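PDB 4RK0: LacI family sugar-binding transcriptional regulator from Enterococcus faecalis V583, which binds ribose in the cleft of its sugar-binding core and probably regulates transcription by binding DNA. Local coordinates for residues I229-F234 with L260-I265; A184-I189 with G212-D217. All coordinates share one frame; numbering follows the deposited sequence.

Overall arrangement
Along the chain contact 2 (184-189 with 212-217) closes before contact 1 (229-234 with 260-265) opens, and their centres lie about 11 Å apart. Contact 2 joins the C-terminal ends of two strands of the four-stranded parallel sheet, 181-184 and 209-211. Contact 1 pairs strand 228-230 with strand 257-265, at one end of the mixed seven-stranded sheet. The two meet directly, Ile-229 lying on Tyr-213. Both also touch the ribose, Asn-186 and Asp-214 from contact 2 and Gln-231 from contact 1, so the sugar pocket is built partly where two long-range contacts adjoin.

Contact 1: residues I229-F234 with L260-I265. With RIB (alpha-D-ribofuranose), chain E.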
loop_
_atom_site.group_PDB
_atom_site.type_symbol
_atom_site.label_atom_id
_atom_site.label_comp_id
_atom_site.label_asym_id
_atom_site.label_seq_id
_atom_site.Cartn_x
_atom_site.Cartn_y
_atom_site.Cartn_z
ATOM N N ILE A 229 16.001 -7.319 -5.585
ATOM C CA ILE A 229 16.414 -6.431 -6.666
ATOM C C ILE A 229 15.627 -5.174 -6.567
ATOM O O ILE A 229 14.404 -5.226 -6.591
ATOM C CB ILE A 229 16.129 -7.074 -8.040
ATOM C CG1 ILE A 229 16.906 -8.361 -8.205
ATOM C CG2 ILE A 229 16.494 -6.084 -9.155
ATOM C CD1 ILE A 229 18.371 -8.322 -7.847
ATOM N N ALA A 230 16.303 -4.033 -6.443
ATOM C CA ALA A 230 15.615 -2.780 -6.272
ATOM C C ALA A 230 15.239 -2.129 -7.605
ATOM O O ALA A 230 16.089 -1.900 -8.451
ATOM C CB ALA A 230 16.463 -1.781 -5.467
ATOM N N GLN A 231 13.960 -1.819 -7.745
ATOM C CA GLN A 231 13.461 -0.939 -8.807
ATOM C C GLN A 231 13.305 0.463 -8.257
ATOM O O GLN A 231 12.836 0.612 -7.152
ATOM C CB GLN A 231 12.067 -1.361 -9.282
ATOM C CG GLN A 231 12.003 -2.717 -9.976
ATOM C CD GLN A 231 10.740 -2.840 -10.787
ATOM O OE1 GLN A 231 10.542 -2.087 -11.753
ATOM N NE2 GLN A 231 9.846 -3.742 -10.381
ATOM N N PRO A 232 13.647 1.491 -9.056
ATOM C CA PRO A 232 13.538 2.876 -8.628
ATOM C C PRO A 232 12.153 3.415 -8.879
ATOM O O PRO A 232 11.955 4.226 -9.785
ATOM C CB PRO A 232 14.606 3.588 -9.481
ATOM C CG PRO A 232 14.683 2.776 -10.740
ATOM C CD PRO A 232 14.433 1.348 -10.300
ATOM N N VAL A 233 11.203 2.947 -8.080
ATOM C CA VAL A 233 9.780 3.113 -8.379
ATOM C C VAL A 233 9.280 4.505 -8.191
ATOM O O VAL A 233 8.465 4.971 -8.993
ATOM C CB VAL A 233 8.818 2.086 -7.662
ATOM C CG1 VAL A 233 8.875 2.166 -6.132
ATOM C CG2 VAL A 233 7.403 2.245 -8.171
ATOM N N PHE A 234 9.771 5.198 -7.165
ATOM C CA PHE A 234 9.385 6.606 -6.961
ATOM C C PHE A 234 9.829 7.388 -8.168
ATOM O O PHE A 234 9.043 8.144 -8.763
ATOM C CB PHE A 234 10.042 7.200 -5.697
ATOM C CG PHE A 234 9.523 8.536 -5.346
ATOM C CD1 PHE A 234 8.273 8.650 -4.815
ATOM C CD2 PHE A 234 10.231 9.684 -5.627
ATOM C CE1 PHE A 234 7.747 9.894 -4.482
ATOM C CE2 PHE A 234 9.723 10.937 -5.291
ATOM C CZ PHE A 234 8.484 11.042 -4.718
ATOM N N LEU A 260 15.174 2.700 -16.826
ATOM C CA LEU A 260 15.853 2.993 -15.565
ATOM C C LEU A 260 16.535 1.731 -15.038
ATOM O O LEU A 260 15.982 0.595 -15.174
ATOM C CB LEU A 260 14.862 3.564 -14.534
ATOM C CG LEU A 260 14.066 4.815 -14.920
ATOM C CD1 LEU A 260 13.246 5.302 -13.736
ATOM C CD2 LEU A 260 14.948 5.942 -15.416
ATOM N N PRO A 261 17.720 1.893 -14.427
ATOM C CA PRO A 261 18.503 0.774 -13.946
ATOM C C PRO A 261 17.974 0.167 -12.632
ATOM O O PRO A 261 17.172 0.772 -11.955
ATOM C CB PRO A 261 19.880 1.401 -13.714
ATOM C CG PRO A 261 19.537 2.760 -13.229
ATOM C CD PRO A 261 18.366 3.182 -14.082
ATOM N N VAL A 262 18.399 -1.050 -12.359
ATOM C CA VAL A 262 18.069 -1.751 -11.108
ATOM C C VAL A 262 19.371 -2.192 -10.432
ATOM O O VAL A 262 20.421 -2.233 -11.077
ATOM C CB VAL A 262 17.136 -2.974 -11.363
ATOM C CG1 VAL A 262 15.848 -2.525 -12.018
ATOM C CG2 VAL A 262 17.798 -4.073 -12.166
ATOM N N GLN A 263 19.319 -2.548 -9.147
ATOM C CA GLN A 263 20.503 -3.108 -8.458
ATOM C C GLN A 263 20.114 -4.098 -7.376
ATOM O O GLN A 263 18.980 -4.047 -6.843
ATOM C CB GLN A 263 21.302 -1.979 -7.831
ATOM C CG GLN A 263 20.587 -1.337 -6.684
ATOM C CD GLN A 263 21.310 -0.104 -6.195
ATOM O OE1 GLN A 263 22.533 -0.097 -6.085
ATOM N NE2 GLN A 263 20.558 0.946 -5.902
ATOM N N LEU A 264 21.035 -5.000 -7.090
ATOM C CA LEU A 264 20.910 -5.963 -6.004
ATOM C C LEU A 264 21.079 -5.277 -4.656
ATOM O O LEU A 264 21.988 -4.474 -4.471
ATOM C CB LEU A 264 21.978 -7.022 -6.139
ATOM C CG LEU A 264 22.084 -8.056 -5.036
ATOM C CD1 LEU A 264 20.817 -8.878 -4.966
ATOM C CD2 LEU A 264 23.304 -8.945 -5.282
ATOM N N ILE A 265 20.185 -5.590 -3.742
ATOM C CA ILE A 265 20.265 -5.146 -2.345
ATOM C C ILE A 265 20.429 -6.363 -1.522
ATOM O O ILE A 265 19.488 -7.121 -1.379
ATOM C CB ILE A 265 18.987 -4.446 -1.870
ATOM C CG1 ILE A 265 18.615 -3.297 -2.805
ATOM C CG2 ILE A 265 19.190 -3.895 -0.446
ATOM C CD1 ILE A 265 19.630 -2.183 -2.883
HETATM O O5 RIB E . 5.627 -6.033 -7.450
HETATM C C5 RIB E . 4.622 -5.747 -8.411
HETATM C C4 RIB E . 5.185 -6.178 -9.694
HETATM O O4 RIB E . 4.255 -6.102 -10.806
HETATM C C3 RIB E . 6.331 -5.187 -9.723
HETATM O O3 RIB E . 7.480 -6.036 -9.710
HETATM C C2 RIB E . 5.992 -4.391 -10.987
HETATM O O2 RIB E . 7.110 -4.243 -11.827
HETATM C C1 RIB E . 4.748 -5.032 -11.626
HETATM O O1 RIB E . 4.936 -5.324 -13.000
#
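Ile-229 puts CG1 beside its backbone N (chi1 -61°), which leaves CG2 anti to that N and against CG2 of Val-262, while CG1 carries CD1 to Leu-264. The methyls Ile-229 CD1 and Leu-264 CD1 come within 3.8 Å, the leucine having CG anti to its own N (chi1 175°). Ile-229 and Leu-264 share one face of a short antiparallel ladder, with Val-262 beside it. On the opposite face Ala-230 CB rests 3.7 Å from Ile-265 CG1. Ile-229 and Leu-264 form a non-hydrogen-bonded pair; Ala-230 and Gln-263 are the hydrogen-bonded pair beside it. The two backbone bonds of that pair are unequal: Ala-230 N gives a nearly straight bond of 2.7 Å to Gln-263 O, whereas the return bond from Gln-263 N to Ala-230 O is weak at 3.4 Å. The same Ala-230 O receives a CA-H contact from Val-262, whose CB also lies 3.3 Å from it. Past the ladder, Pro-232 is the centre of an inverse gamma turn and the N-cap of helix 233-249. Its ring lays CG against Leu-260 CB at 3.9 Å, with CD beside Pro-261 O. Between ladder and turn, the side chain of Gln-231 leaves the backbone away from segment 260-265, and its chain, extended beyond CG, delivers the amide to the sugar. NE2 donates to ribose O2 at 3.1 Å, almost straight (174°), and also bonds Asp-214 OD1; OE1 is bonded to Thr-107 OG1. Partners at both ends of the amide fix its rotation and leave NE2 directed at the ligand. The arrangement is that of the hinge side of a periplasmic-binding-protein-like fold, where crossing segments joining the two lobes also contribute to the ligand pocket.

Contact 2: residues A184-I189 with G212-D217; sequences AINDEI and GYDNVD. With RIB (alpha-D-ribofuranose), chain E.
Two loops at the C-terminal ends of neighbouring parallel strands form this part of the ribose pocket, one leading into helix 187-199 and the other following strand 209-211. Asp-187, in the first turn of the helix, ties them together. Its OD2 accepts from Val-216 N at 3.0 Å, met nearly along the C-O axis, and takes a second, weak bond from Asn-215 N. Its OD1 is hydrogen-bonded to Thr-228 OG1, and its backbone N makes a weak bond to Tyr-213 O. CG2 of Val-216 packs at 3.8 Å on Asp-187 CB. Asn-186 is the N-cap: with CG between the backbone N and carbonyl carbon (chi1 79°), OD1 accepts from Ile-189 N at 2.9 Å, the donor lying above the carbonyl plane. ND2 of the same amide gives a bond of 2.9 Å to ribose O5. Beside it, Asp-214 takes ribose O3 on OD1 at 2.6 Å. OD2 of Asp-214 accepts from a water, and is modelled only 2.3 Å from ribose O5, too close for the length to be trusted. Capping therefore fixes the amide flip of Asn-186, presenting its N-H to O5, while O3 donates to Asp-214; if the close approach of OD2 is real, O5 probably both receives and gives, as a hydroxyl can.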
loop_
_atom_site.group_PDB
_atom_site.type_symbol
_atom_site.label_atom_id
_atom_site.label_comp_id
_atom_site.label_asym_id
_atom_site.label_seq_id
_atom_site.Cartn_x
_atom_site.Cartn_y
_atom_site.Cartn_z
ATOM N N ALA A 184 11.866 -15.244 -5.991
ATOM C CA ALA A 184 10.498 -14.815 -5.997
ATOM C C ALA A 184 10.395 -13.624 -6.926
ATOM O O ALA A 184 11.126 -12.652 -6.761
ATOM C CB ALA A 184 10.045 -14.433 -4.605
ATOM N N ILE A 185 9.482 -13.685 -7.894
ATOM C CA ILE A 185 9.496 -12.698 -8.972
ATOM C C ILE A 185 8.989 -11.341 -8.527
ATOM O O ILE A 185 9.162 -10.356 -9.233
ATOM C CB ILE A 185 8.779 -13.230 -10.233
ATOM C CG1 ILE A 185 9.575 -12.921 -11.483
ATOM C CG2 ILE A 185 7.389 -12.682 -10.332
ATOM C CD1 ILE A 185 10.759 -13.809 -11.653
ATOM N N ASN A 186 8.374 -11.271 -7.348
ATOM C CA ASN A 186 8.226 -9.988 -6.673
ATOM C C ASN A 186 8.279 -10.167 -5.155
ATOM O O ASN A 186 8.219 -11.305 -4.653
ATOM C CB ASN A 186 7.030 -9.165 -7.136
ATOM C CG ASN A 186 5.712 -9.603 -6.544
ATOM O OD1 ASN A 186 5.546 -10.730 -6.077
ATOM N ND2 ASN A 186 4.743 -8.701 -6.598
ATOM N N ASP A 187 8.418 -9.050 -4.446
ATOM C CA ASP A 187 8.569 -9.086 -2.980
ATOM C C ASP A 187 7.291 -9.630 -2.318
ATOM O O ASP A 187 7.370 -10.354 -1.328
ATOM C CB ASP A 187 8.956 -7.726 -2.405
ATOM C CG ASP A 187 10.410 -7.306 -2.749
ATOM O OD1 ASP A 187 11.247 -8.165 -3.039
ATOM O OD2 ASP A 187 10.686 -6.107 -2.703
ATOM N N GLU A 188 6.130 -9.308 -2.847
ATOM C CA GLU A 188 4.882 -9.853 -2.287
ATOM C C GLU A 188 4.853 -11.390 -2.327
ATOM O O GLU A 188 4.502 -12.035 -1.337
ATOM C CB GLU A 188 3.662 -9.272 -3.017
ATOM C CG GLU A 188 3.444 -7.796 -2.743
ATOM C CD GLU A 188 1.974 -7.392 -2.738
ATOM O OE1 GLU A 188 1.213 -7.829 -3.623
ATOM O OE2 GLU A 188 1.566 -6.621 -1.850
ATOM N N ILE A 189 5.245 -11.996 -3.447
ATOM C CA ILE A 189 5.413 -13.454 -3.457
ATOM C C ILE A 189 6.372 -13.938 -2.366
ATOM O O ILE A 189 6.119 -14.965 -1.720
ATOM C CB ILE A 189 5.909 -13.964 -4.811
ATOM C CG1 ILE A 189 4.778 -13.803 -5.816
ATOM C CG2 ILE A 189 6.340 -15.419 -4.727
ATOM C CD1 ILE A 189 5.112 -14.218 -7.245
ATOM N N GLY A 212 14.052 -11.749 -3.565
ATOM C CA GLY A 212 12.875 -11.122 -4.060
ATOM C C GLY A 212 13.089 -10.191 -5.237
ATOM O O GLY A 212 14.144 -10.183 -5.846
ATOM N N TYR A 213 12.069 -9.384 -5.535
ATOM C CA TYR A 213 12.168 -8.353 -6.526
ATOM C C TYR A 213 11.260 -7.145 -6.209
ATOM O O TYR A 213 10.052 -7.292 -5.985
ATOM C CB TYR A 213 11.840 -8.948 -7.890
ATOM C CG TYR A 213 12.493 -8.237 -9.060
ATOM C CD1 TYR A 213 12.034 -6.991 -9.498
ATOM C CD2 TYR A 213 13.545 -8.818 -9.757
ATOM C CE1 TYR A 213 12.638 -6.336 -10.571
ATOM C CE2 TYR A 213 14.110 -8.180 -10.865
ATOM C CZ TYR A 213 13.655 -6.929 -11.246
ATOM O OH TYR A 213 14.234 -6.250 -12.314
ATOM N N ASP A 214 11.876 -5.972 -6.178
ATOM C CA ASP A 214 11.253 -4.629 -6.103
ATOM C C ASP A 214 11.949 -3.724 -5.092
ATOM O O ASP A 214 12.112 -2.529 -5.322
ATOM C CB ASP A 214 9.774 -4.601 -5.741
ATOM C CG ASP A 214 8.838 -5.085 -6.861
ATOM O OD1 ASP A 214 9.241 -5.107 -8.047
ATOM O OD2 ASP A 214 7.643 -5.334 -6.541
ATOM N N ASN A 215 12.267 -4.296 -3.952
ATOM C CA ASN A 215 12.728 -3.560 -2.793
ATOM C C ASN A 215 11.695 -2.658 -2.210
ATOM O O ASN A 215 11.969 -1.516 -1.894
ATOM C CB ASN A 215 13.995 -2.793 -3.083
ATOM C CG ASN A 215 14.680 -2.289 -1.814
ATOM O OD1 ASN A 215 14.698 -2.967 -0.813
ATOM N ND2 ASN A 215 15.227 -1.093 -1.868
ATOM N N VAL A 216 10.514 -3.204 -1.981
ATOM C CA VAL A 216 9.458 -2.431 -1.343
ATOM C C VAL A 216 9.899 -2.208 0.120
ATOM O O VAL A 216 10.819 -2.851 0.612
ATOM C CB VAL A 216 8.065 -3.117 -1.425
ATOM C CG1 VAL A 216 7.604 -3.293 -2.886
ATOM C CG2 VAL A 216 8.051 -4.463 -0.721
ATOM N N ASP A 217 9.248 -1.298 0.804
ATOM C CA ASP A 217 9.747 -0.862 2.117
ATOM C C ASP A 217 9.728 -1.986 3.141
ATOM O O ASP A 217 10.651 -2.100 3.968
ATOM C CB ASP A 217 8.961 0.364 2.600
ATOM C CG ASP A 217 9.654 1.666 2.242
ATOM O OD1 ASP A 217 10.884 1.757 2.441
ATOM O OD2 ASP A 217 8.979 2.601 1.764
HETATM O O5 RIB E . 5.627 -6.033 -7.450
HETATM C C5 RIB E . 4.622 -5.747 -8.411
HETATM C C4 RIB E . 5.185 -6.178 -9.694
HETATM O O4 RIB E . 4.255 -6.102 -10.806
HETATM C C3 RIB E . 6.331 -5.187 -9.723
HETATM O O3 RIB E . 7.480 -6.036 -9.710
HETATM C C2 RIB E . 5.992 -4.391 -10.987
HETATM O O2 RIB E . 7.110 -4.243 -11.827
HETATM C C1 RIB E . 4.748 -5.032 -11.626
HETATM O O1 RIB E . 4.936 -5.324 -13.000
HETATM O O HOH W 1 6.060 -6.215 -4.378
#